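Local structure of activator of Hsp90 ATPase homologue 1/2-like C-terminal domain-containing protein (Mycobacterium smegmatis, 3UID) at residues A[17-22]-A[122-127]; A[27-32]-A[113-118]. The protein is a toxin of unknown molecular activity, a structural homologue of a Mycobacterium tuberculosis type II toxin involved in the hypoxic response, with the SRPBCC fold of the AHA1 family. One frame throughout, in Å; residues are numbered along the deposited sequence.

Contact 1 (A[17-22]-A[122-127]); sequences ITAEFA and TRATYV
Ile17, Ala19 and Phe21 pair with Tyr126, Ala124 and Thr122 as the hydrogen-bonded pairs of an antiparallel ladder. Thr18 with Thr125 and Glu20 with Arg123 are the non-hydrogen-bonded pairs between them. The ladder belongs to the antiparallel sheet of the SRPBCC (Bet v 1-like) fold. Six backbone bonds hold it, from Phe21 N to Thr122 O at 2.8 Å through Ile17 N to Tyr126 O at 3.0 Å. CA-H...O contacts lie between them, such as Thr18 CA to Ala124 O. On the inner face, Phe21 has its CG beside its own backbone N (chi1 -64°). This places the ring so that CE2 comes obliquely to Ala124 CB, 3.7 Å away. Tyr126 reaches the ring from the opposite direction. The outer face is polar. In one of two conformers of Glu20, its chain runs side by side with Arg123, carboxylate and guanidinium 20° from coplanar. Their salt bridge is long and doubtful, with Glu20 OE2 3.8 Å from Arg123 NH2 in that conformer. Thr18 CG2 packs on the aliphatic part of Arg123, 4.0 Å from its CG. A water probably bridges Thr18 OG1 and Thr125 OG1. Further out, helix 144-158 covers Ile17 and Phe21, and helix 25-33 packs on Phe21 and Thr122. The OG1 of Thr122 bonds to Ala23 O, just beyond strand 14-21. Tyr126 OH is paired with Tyr32 OH. The same oxygen, Tyr126 OH, lies near the plane of the Phe21 ring at its edge, 3.5 Å from Phe21 CE2.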
ATOM      1  N   ILE A  17      -5.672  -5.579  -5.700  1.00  6.57           N
ATOM      2  CA  ILE A  17      -6.773  -4.833  -5.122  1.00  6.92           C
ATOM      3  C   ILE A  17      -7.050  -3.635  -6.025  1.00  8.99           C
ATOM      4  O   ILE A  17      -6.131  -2.929  -6.450  1.00  9.76           O
ATOM      5  CB  ILE A  17      -6.448  -4.397  -3.691  1.00 10.68           C
ATOM      6  CG1 ILE A  17      -6.200  -5.642  -2.831  1.00 12.07           C
ATOM      7  CG2 ILE A  17      -7.583  -3.547  -3.134  1.00 11.40           C
ATOM      8  CD1 ILE A  17      -6.179  -5.385  -1.343  1.00 21.22           C
ATOM      9  N   THR A  18      -8.316  -3.440  -6.356  1.00  9.83           N
ATOM     10  CA  THR A  18      -8.719  -2.326  -7.197  1.00  8.88           C
ATOM     11  C   THR A  18      -9.603  -1.401  -6.374  1.00 10.01           C
ATOM     12  O   THR A  18     -10.424  -1.860  -5.574  1.00  9.11           O
ATOM     13  CB  THR A  18      -9.486  -2.822  -8.440  1.00 14.09           C
ATOM     14  OG1 THR A  18      -8.701  -3.802  -9.133  1.00 13.13           O
ATOM     15  CG2 THR A  18      -9.802  -1.665  -9.386  1.00 12.76           C
ATOM     16  N   ALA A  19      -9.401  -0.101  -6.543  1.00 10.82           N
ATOM     17  CA  ALA A  19     -10.211   0.899  -5.862  1.00  9.28           C
ATOM     18  C   ALA A  19     -10.634   1.961  -6.844  1.00  9.90           C
ATOM     19  O   ALA A  19     -10.000   2.140  -7.882  1.00  8.53           O
ATOM     20  CB  ALA A  19      -9.413   1.557  -4.754  1.00  6.15           C
ATOM     21  N   GLU A  20     -11.726   2.640  -6.508  1.00  7.04           N
ATOM     22  CA  GLU A  20     -12.132   3.831  -7.230  0.50  9.04           C
ATOM     23  C   GLU A  20     -12.201   5.005  -6.271  1.00 12.84           C
ATOM     24  O   GLU A  20     -12.751   4.900  -5.175  1.00 11.08           O
ATOM     25  CB  GLU A  20     -13.459   3.598  -7.945  0.50 11.73           C
ATOM     26  CG  GLU A  20     -13.309   2.671  -9.136  0.50  6.83           C
ATOM     27  CD  GLU A  20     -14.630   2.290  -9.771  0.50 19.22           C
ATOM     28  OE1 GLU A  20     -15.638   2.989  -9.533  0.50 24.23           O
ATOM     29  OE2 GLU A  20     -14.654   1.285 -10.513  0.50 21.59           O
ATOM     30  N   PHE A  21     -11.610   6.125  -6.678  1.00  8.99           N
ATOM     31  CA  PHE A  21     -11.548   7.312  -5.824  1.00  7.86           C
ATOM     32  C   PHE A  21     -12.180   8.497  -6.539  1.00 12.41           C
ATOM     33  O   PHE A  21     -11.958   8.686  -7.733  1.00  9.80           O
ATOM     34  CB  PHE A  21     -10.095   7.667  -5.516  1.00  7.79           C
ATOM     35  CG  PHE A  21      -9.354   6.624  -4.718  1.00  6.41           C
ATOM     36  CD1 PHE A  21      -9.814   6.228  -3.468  1.00  6.58           C
ATOM     37  CD2 PHE A  21      -8.186   6.060  -5.208  1.00  9.92           C
ATOM     38  CE1 PHE A  21      -9.117   5.278  -2.723  1.00  7.04           C
ATOM     39  CE2 PHE A  21      -7.481   5.112  -4.472  1.00  8.61           C
ATOM     40  CZ  PHE A  21      -7.950   4.719  -3.231  1.00  7.68           C
ATOM     41  N   ALA A  22     -12.942   9.309  -5.812  1.00 11.33           N
ATOM     42  CA  ALA A  22     -13.594  10.466  -6.426  1.00 13.74           C
ATOM     43  C   ALA A  22     -12.691  11.692  -6.354  1.00 12.70           C
ATOM     44  O   ALA A  22     -13.013  12.688  -5.707  1.00 16.03           O
ATOM     45  CB  ALA A  22     -14.950  10.735  -5.782  1.00 12.32           C
ATOM     46  N   THR A 122     -10.403   8.474 -10.259  1.00  9.66           N
ATOM     47  CA  THR A 122      -9.235   7.611 -10.365  1.00 12.08           C
ATOM     48  C   THR A 122      -9.572   6.158 -10.102  1.00  9.88           C
ATOM     49  O   THR A 122     -10.216   5.831  -9.100  1.00 10.39           O
ATOM     50  CB  THR A 122      -8.152   8.021  -9.350  1.00 10.82           C
ATOM     51  OG1 THR A 122      -7.723   9.352  -9.642  1.00 11.40           O
ATOM     52  CG2 THR A 122      -6.945   7.076  -9.415  1.00 11.23           C
ATOM     53  N   ARG A 123      -9.139   5.289 -11.006  1.00  8.05           N
ATOM     54  CA  ARG A 123      -9.084   3.880 -10.680  1.00  7.84           C
ATOM     55  C   ARG A 123      -7.654   3.559 -10.276  1.00  9.26           C
ATOM     56  O   ARG A 123      -6.701   3.869 -11.013  1.00 10.42           O
ATOM     57  CB  ARG A 123      -9.488   3.023 -11.872  1.00  9.16           C
ATOM     58  CG  ARG A 123      -9.207   1.541 -11.644  1.00 15.07           C
ATOM     59  CD  ARG A 123      -9.706   0.708 -12.801  1.00 27.33           C
ATOM     60  NE  ARG A 123     -11.160   0.779 -12.907  1.00 35.32           N
ATOM     61  CZ  ARG A 123     -11.868   0.176 -13.855  1.00 45.02           C
ATOM     62  NH1 ARG A 123     -11.253  -0.545 -14.784  1.00 49.30           N
ATOM     63  NH2 ARG A 123     -13.189   0.292 -13.875  1.00 45.71           N
ATOM     64  N   ALA A 124      -7.505   2.960  -9.103  1.00  8.82           N
ATOM     65  CA  ALA A 124      -6.198   2.553  -8.605  1.00  9.82           C
ATOM     66  C   ALA A 124      -6.114   1.045  -8.605  1.00 11.22           C
ATOM     67  O   ALA A 124      -6.999   0.383  -8.061  1.00 10.86           O
ATOM     68  CB  ALA A 124      -5.988   3.070  -7.203  1.00 10.64           C
ATOM     69  N   THR A 125      -5.042   0.512  -9.188  1.00  8.22           N
ATOM     70  CA  THR A 125      -4.828  -0.922  -9.210  1.00  8.48           C
ATOM     71  C   THR A 125      -3.520  -1.220  -8.501  1.00  8.92           C
ATOM     72  O   THR A 125      -2.469  -0.701  -8.887  1.00  8.40           O
ATOM     73  CB  THR A 125      -4.778  -1.460 -10.644  1.00 11.26           C
ATOM     74  OG1 THR A 125      -5.993  -1.098 -11.325  1.00 12.87           O
ATOM     75  CG2 THR A 125      -4.640  -2.972 -10.638  1.00 11.56           C
ATOM     76  N   TYR A 126      -3.600  -2.022  -7.447  1.00  8.11           N
ATOM     77  CA  TYR A 126      -2.440  -2.373  -6.646  1.00  6.02           C
ATOM     78  C   TYR A 126      -2.146  -3.859  -6.836  1.00  6.47           C
ATOM     79  O   TYR A 126      -2.894  -4.711  -6.345  1.00  8.44           O
ATOM     80  CB  TYR A 126      -2.736  -2.108  -5.169  1.00  5.89           C
ATOM     81  CG  TYR A 126      -3.268  -0.717  -4.832  1.00  7.95           C
ATOM     82  CD1 TYR A 126      -2.408   0.297  -4.432  1.00  6.82           C
ATOM     83  CD2 TYR A 126      -4.632  -0.437  -4.881  1.00  7.94           C
ATOM     84  CE1 TYR A 126      -2.897   1.560  -4.077  1.00  7.63           C
ATOM     85  CE2 TYR A 126      -5.134   0.826  -4.538  1.00  9.98           C
ATOM     86  CZ  TYR A 126      -4.257   1.814  -4.140  1.00  7.73           C
ATOM     87  OH  TYR A 126      -4.733   3.069  -3.801  1.00  8.96           O
ATOM     88  N   VAL A 127      -1.068  -4.159  -7.551  1.00  7.20           N
ATOM     89  CA  VAL A 127      -0.738  -5.541  -7.896  1.00  7.23           C
ATOM     90  C   VAL A 127       0.517  -5.986  -7.162  1.00  7.78           C
ATOM     91  O   VAL A 127       1.600  -5.434  -7.381  1.00  8.13           O
ATOM     92  CB  VAL A 127      -0.494  -5.731  -9.410  1.00  6.93           C
ATOM     93  CG1 VAL A 127      -0.162  -7.194  -9.728  1.00  8.44           C
ATOM     94  CG2 VAL A 127      -1.704  -5.260 -10.232  1.00 10.35           C
TER
HETATM   95  O   HOH W   1      -8.013  -3.590 -11.562  1.00 26.59           O

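Contact 2 (A[27-32]-A[113-118]); sequences RIWQIY and YTFTEH
Ile28, Trp29 and Tyr32 of helix 25-33 face Tyr113 and Phe115 of strand 109-118, with the two segment axes 9.6 Å apart at closest and nearly antiparallel. No hydrogen bond joins the segments. The contact is made by side chains, and Phe115 is at its middle. Its ring meets three helix residues. Ile28 CG2 approaches Phe115 CD1 to 3.9 Å. Trp29 brings its benzo edge to the other flank of the ring, with CE3 3.9 Å from Phe115 CD2. Trp29 CG is anti to the backbone N (chi1 180°), which swings the indole down from the helix toward the strand. Tyr32 meets the far end of the phenylalanine ring, where Tyr32 CE2 and Phe115 CZ are 3.6 Å apart. These two rings are tilted by only 23° but slid apart, so they barely overlap. In the SRPBCC fold of this chain, the short helix 25-33 follows strand 14-21 and packs by its buried side chains on strand 109-118, beside helix 144-158. The aromatic cluster of Tyr32, Tyr113 and Phe115 fills the space between helix and sheet here. Tyr113 turns an edge to the face of Tyr32 in an offset edge-to-face pair. Their ring centroids are 5.7 Å apart and the planes stand at 78°. Ile31 CG2 lies near the rim of the opposite face of Tyr32. Ile155 of helix 144-158 also touches Ile28 and Tyr32. Beyond the cluster, Tyr113 meets Phe91 edge-to-face, and the indole of Trp29 packs on Glu85 and Pro86.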
ATOM      1  N   ARG A  27      -4.239  14.102  -7.689  1.00  9.80           N
ATOM      2  CA  ARG A  27      -4.506  14.122  -6.240  1.00  8.17           C
ATOM      3  C   ARG A  27      -4.112  12.815  -5.535  1.00  7.15           C
ATOM      4  O   ARG A  27      -3.471  12.837  -4.484  1.00  8.71           O
ATOM      5  CB  ARG A  27      -5.983  14.413  -5.951  1.00  8.45           C
ATOM      6  CG  ARG A  27      -6.331  14.217  -4.453  1.00 12.38           C
ATOM      7  CD  ARG A  27      -5.684  15.319  -3.649  1.00 11.61           C
ATOM      8  NE  ARG A  27      -5.840  15.156  -2.196  1.00 16.83           N
ATOM      9  CZ  ARG A  27      -4.922  14.606  -1.402  1.00 17.43           C
ATOM     10  NH1 ARG A  27      -3.788  14.143  -1.909  1.00 12.60           N
ATOM     11  NH2 ARG A  27      -5.136  14.514  -0.098  1.00 10.10           N
ATOM     12  N   ILE A  28      -4.515  11.677  -6.098  1.00  6.01           N
ATOM     13  CA  ILE A  28      -4.189  10.385  -5.520  1.00  7.44           C
ATOM     14  C   ILE A  28      -2.678  10.165  -5.480  1.00  6.64           C
ATOM     15  O   ILE A  28      -2.150   9.617  -4.521  1.00  7.27           O
ATOM     16  CB  ILE A  28      -4.910   9.245  -6.263  1.00  6.23           C
ATOM     17  CG1 ILE A  28      -6.419   9.508  -6.285  1.00  8.39           C
ATOM     18  CG2 ILE A  28      -4.627   7.913  -5.592  1.00  9.15           C
ATOM     19  CD1 ILE A  28      -7.067   9.562  -4.901  1.00 10.12           C
ATOM     20  N   TRP A  29      -1.973  10.614  -6.515  1.00  5.39           N
ATOM     21  CA  TRP A  29      -0.526  10.484  -6.533  1.00  7.28           C
ATOM     22  C   TRP A  29       0.092  11.085  -5.266  1.00  9.50           C
ATOM     23  O   TRP A  29       1.022  10.521  -4.694  1.00  8.28           O
ATOM     24  CB  TRP A  29       0.071  11.162  -7.771  1.00 10.30           C
ATOM     25  CG  TRP A  29       1.561  11.045  -7.810  1.00  9.88           C
ATOM     26  CD1 TRP A  29       2.475  11.970  -7.378  1.00 10.67           C
ATOM     27  CD2 TRP A  29       2.315   9.922  -8.263  1.00  9.10           C
ATOM     28  NE1 TRP A  29       3.750  11.501  -7.566  1.00 10.31           N
ATOM     29  CE2 TRP A  29       3.681  10.241  -8.101  1.00  8.28           C
ATOM     30  CE3 TRP A  29       1.971   8.682  -8.809  1.00  9.48           C
ATOM     31  CZ2 TRP A  29       4.696   9.363  -8.463  1.00 10.66           C
ATOM     32  CZ3 TRP A  29       2.986   7.808  -9.158  1.00 11.45           C
ATOM     33  CH2 TRP A  29       4.327   8.153  -8.990  1.00  9.95           C
ATOM     34  N   GLN A  30      -0.430  12.230  -4.843  1.00  8.67           N
ATOM     35  CA  GLN A  30       0.121  12.946  -3.695  1.00  9.63           C
ATOM     36  C   GLN A  30      -0.091  12.245  -2.356  1.00  9.31           C
ATOM     37  O   GLN A  30       0.629  12.527  -1.383  1.00 10.83           O
ATOM     38  CB  GLN A  30      -0.424  14.379  -3.646  1.00 11.29           C
ATOM     39  CG  GLN A  30       0.032  15.240  -4.805  1.00 11.51           C
ATOM     40  CD  GLN A  30       1.550  15.394  -4.886  1.00  9.63           C
ATOM     41  OE1 GLN A  30       2.243  15.359  -3.863  1.00 18.79           O
ATOM     42  NE2 GLN A  30       2.063  15.554  -6.090  1.00 19.43           N
ATOM     43  N   ILE A  31      -1.071  11.346  -2.294  1.00  8.20           N
ATOM     44  CA  ILE A  31      -1.245  10.484  -1.124  1.00  9.96           C
ATOM     45  C   ILE A  31       0.044   9.691  -0.861  1.00  9.59           C
ATOM     46  O   ILE A  31       0.465   9.524   0.293  1.00 10.92           O
ATOM     47  CB  ILE A  31      -2.423   9.497  -1.308  1.00  8.38           C
ATOM     48  CG1 ILE A  31      -3.772  10.232  -1.439  1.00 14.55           C
ATOM     49  CG2 ILE A  31      -2.459   8.460  -0.173  1.00 11.49           C
ATOM     50  CD1 ILE A  31      -4.270  10.829  -0.150  1.00 17.05           C
ATOM     51  N   TYR A  32       0.659   9.196  -1.937  1.00  7.55           N
ATOM     52  CA  TYR A  32       1.862   8.372  -1.846  1.00  7.70           C
ATOM     53  C   TYR A  32       3.147   9.190  -1.885  1.00  6.60           C
ATOM     54  O   TYR A  32       4.156   8.782  -1.317  1.00  9.74           O
ATOM     55  CB  TYR A  32       1.843   7.306  -2.952  1.00  8.96           C
ATOM     56  CG  TYR A  32       0.632   6.434  -2.781  1.00  6.70           C
ATOM     57  CD1 TYR A  32       0.646   5.369  -1.894  1.00  7.12           C
ATOM     58  CD2 TYR A  32      -0.555   6.726  -3.445  1.00  8.55           C
ATOM     59  CE1 TYR A  32      -0.492   4.595  -1.688  1.00  7.35           C
ATOM     60  CE2 TYR A  32      -1.697   5.956  -3.252  1.00  7.41           C
ATOM     61  CZ  TYR A  32      -1.652   4.890  -2.378  1.00 10.10           C
ATOM     62  OH  TYR A  32      -2.778   4.133  -2.174  1.00  8.87           O
ATOM     63  N   TYR A 113       1.828  -0.123  -8.441  1.00  6.63           N
ATOM     64  CA  TYR A 113       0.621   0.672  -8.234  1.00  5.12           C
ATOM     65  C   TYR A 113       0.369   1.513  -9.470  1.00  9.24           C
ATOM     66  O   TYR A 113       1.261   2.226  -9.937  1.00  9.45           O
ATOM     67  CB  TYR A 113       0.814   1.631  -7.060  1.00  7.45           C
ATOM     68  CG  TYR A 113       0.843   0.995  -5.681  1.00  6.57           C
ATOM     69  CD1 TYR A 113       0.960  -0.381  -5.506  1.00  6.60           C
ATOM     70  CD2 TYR A 113       0.755   1.803  -4.549  1.00 10.53           C
ATOM     71  CE1 TYR A 113       0.975  -0.939  -4.211  1.00  7.58           C
ATOM     72  CE2 TYR A 113       0.781   1.271  -3.271  1.00  8.97           C
ATOM     73  CZ  TYR A 113       0.891  -0.093  -3.110  1.00  9.00           C
ATOM     74  OH  TYR A 113       0.910  -0.619  -1.845  1.00 12.57           O
ATOM     75  N   THR A 114      -0.849   1.439  -9.993  1.00  8.81           N
ATOM     76  CA  THR A 114      -1.196   2.177 -11.192  1.00  7.95           C
ATOM     77  C   THR A 114      -2.459   3.003 -10.964  1.00  9.96           C
ATOM     78  O   THR A 114      -3.460   2.488 -10.451  1.00  9.64           O
ATOM     79  CB  THR A 114      -1.354   1.222 -12.384  1.00 11.06           C
ATOM     80  OG1 THR A 114      -0.140   0.480 -12.543  1.00 13.18           O
ATOM     81  CG2 THR A 114      -1.649   1.986 -13.658  1.00 15.50           C
ATOM     82  N   PHE A 115      -2.395   4.280 -11.345  1.00  9.74           N
ATOM     83  CA  PHE A 115      -3.493   5.230 -11.163  1.00  9.09           C
ATOM     84  C   PHE A 115      -3.912   5.759 -12.531  1.00 11.04           C
ATOM     85  O   PHE A 115      -3.122   6.383 -13.247  1.00 11.66           O
ATOM     86  CB  PHE A 115      -3.054   6.391 -10.259  1.00  8.76           C
ATOM     87  CG  PHE A 115      -2.384   5.941  -8.999  1.00  7.62           C
ATOM     88  CD1 PHE A 115      -3.107   5.265  -8.031  1.00  8.16           C
ATOM     89  CD2 PHE A 115      -1.040   6.181  -8.782  1.00 14.21           C
ATOM     90  CE1 PHE A 115      -2.499   4.831  -6.867  1.00  9.55           C
ATOM     91  CE2 PHE A 115      -0.422   5.741  -7.621  1.00 12.01           C
ATOM     92  CZ  PHE A 115      -1.158   5.071  -6.658  1.00  8.40           C
ATOM     93  N   THR A 116      -5.152   5.490 -12.918  1.00  9.59           N
ATOM     94  CA  THR A 116      -5.623   5.943 -14.219  1.00  7.00           C
ATOM     95  C   THR A 116      -6.953   6.652 -14.132  1.00  9.68           C
ATOM     96  O   THR A 116      -7.744   6.421 -13.216  1.00  9.88           O
ATOM     97  CB  THR A 116      -5.683   4.788 -15.228  1.00 23.07           C
ATOM     98  OG1 THR A 116      -6.465   3.717 -14.689  1.00 19.30           O
ATOM     99  CG2 THR A 116      -4.269   4.282 -15.521  1.00 23.89           C
ATOM    100  N   GLU A 117      -7.189   7.532 -15.096  1.00 13.94           N
ATOM    101  CA  GLU A 117      -8.386   8.336 -15.102  1.00 17.55           C
ATOM    102  C   GLU A 117      -9.585   7.437 -15.337  1.00 19.87           C
ATOM    103  O   GLU A 117      -9.582   6.588 -16.233  1.00 23.24           O
ATOM    104  CB  GLU A 117      -8.289   9.419 -16.186  1.00 23.57           C
ATOM    105  CG  GLU A 117      -7.099  10.383 -16.032  1.00 34.71           C
ATOM    106  CD  GLU A 117      -5.752   9.772 -16.427  1.00 46.92           C
ATOM    107  OE1 GLU A 117      -5.731   8.648 -16.989  1.00 46.00           O
ATOM    108  OE2 GLU A 117      -4.709  10.420 -16.173  1.00 47.18           O
ATOM    109  N   HIS A 118     -10.606   7.606 -14.510  1.00 18.45           N
ATOM    110  CA  HIS A 118     -11.801   6.791 -14.601  1.00 23.20           C
ATOM    111  C   HIS A 118     -12.984   7.655 -14.192  1.00 35.03           C
ATOM    112  O   HIS A 118     -13.289   7.782 -13.006  1.00 31.02           O
ATOM    113  CB  HIS A 118     -11.677   5.570 -13.693  1.00 31.88           C
ATOM    114  CG  HIS A 118     -12.751   4.551 -13.905  1.00 41.20           C
ATOM    115  ND1 HIS A 118     -13.973   4.618 -13.274  1.00 49.45           N
ATOM    116  CD2 HIS A 118     -12.786   3.443 -14.682  1.00 45.03           C
ATOM    117  CE1 HIS A 118     -14.718   3.594 -13.652  1.00 51.30           C
ATOM    118  NE2 HIS A 118     -14.021   2.866 -14.507  1.00 51.33           N
TER

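Contacts 1 and 2 are neighbours, their centres about 8 Å apart. Strands 109-118 and 121-129 follow each other in the chain and lie side by side in the sheet, joined here by a probable hydrogen bond from Thr125 N to Thr114 O at 2.8 Å. Strand 14-21 is followed, after a short loop, by helix 25-33. The two contacts also meet through side chains. Tyr126 OH of contact 1 lies 2.8 Å from Tyr32 OH of contact 2, a probable hydrogen bond. Tyr126 CD1 is 3.5 Å from Tyr113 CD2, in an edge-to-face ring pair. Thr122 and Ala124 add to the packing round Phe115, so their face of contact 1 packs on contact 2.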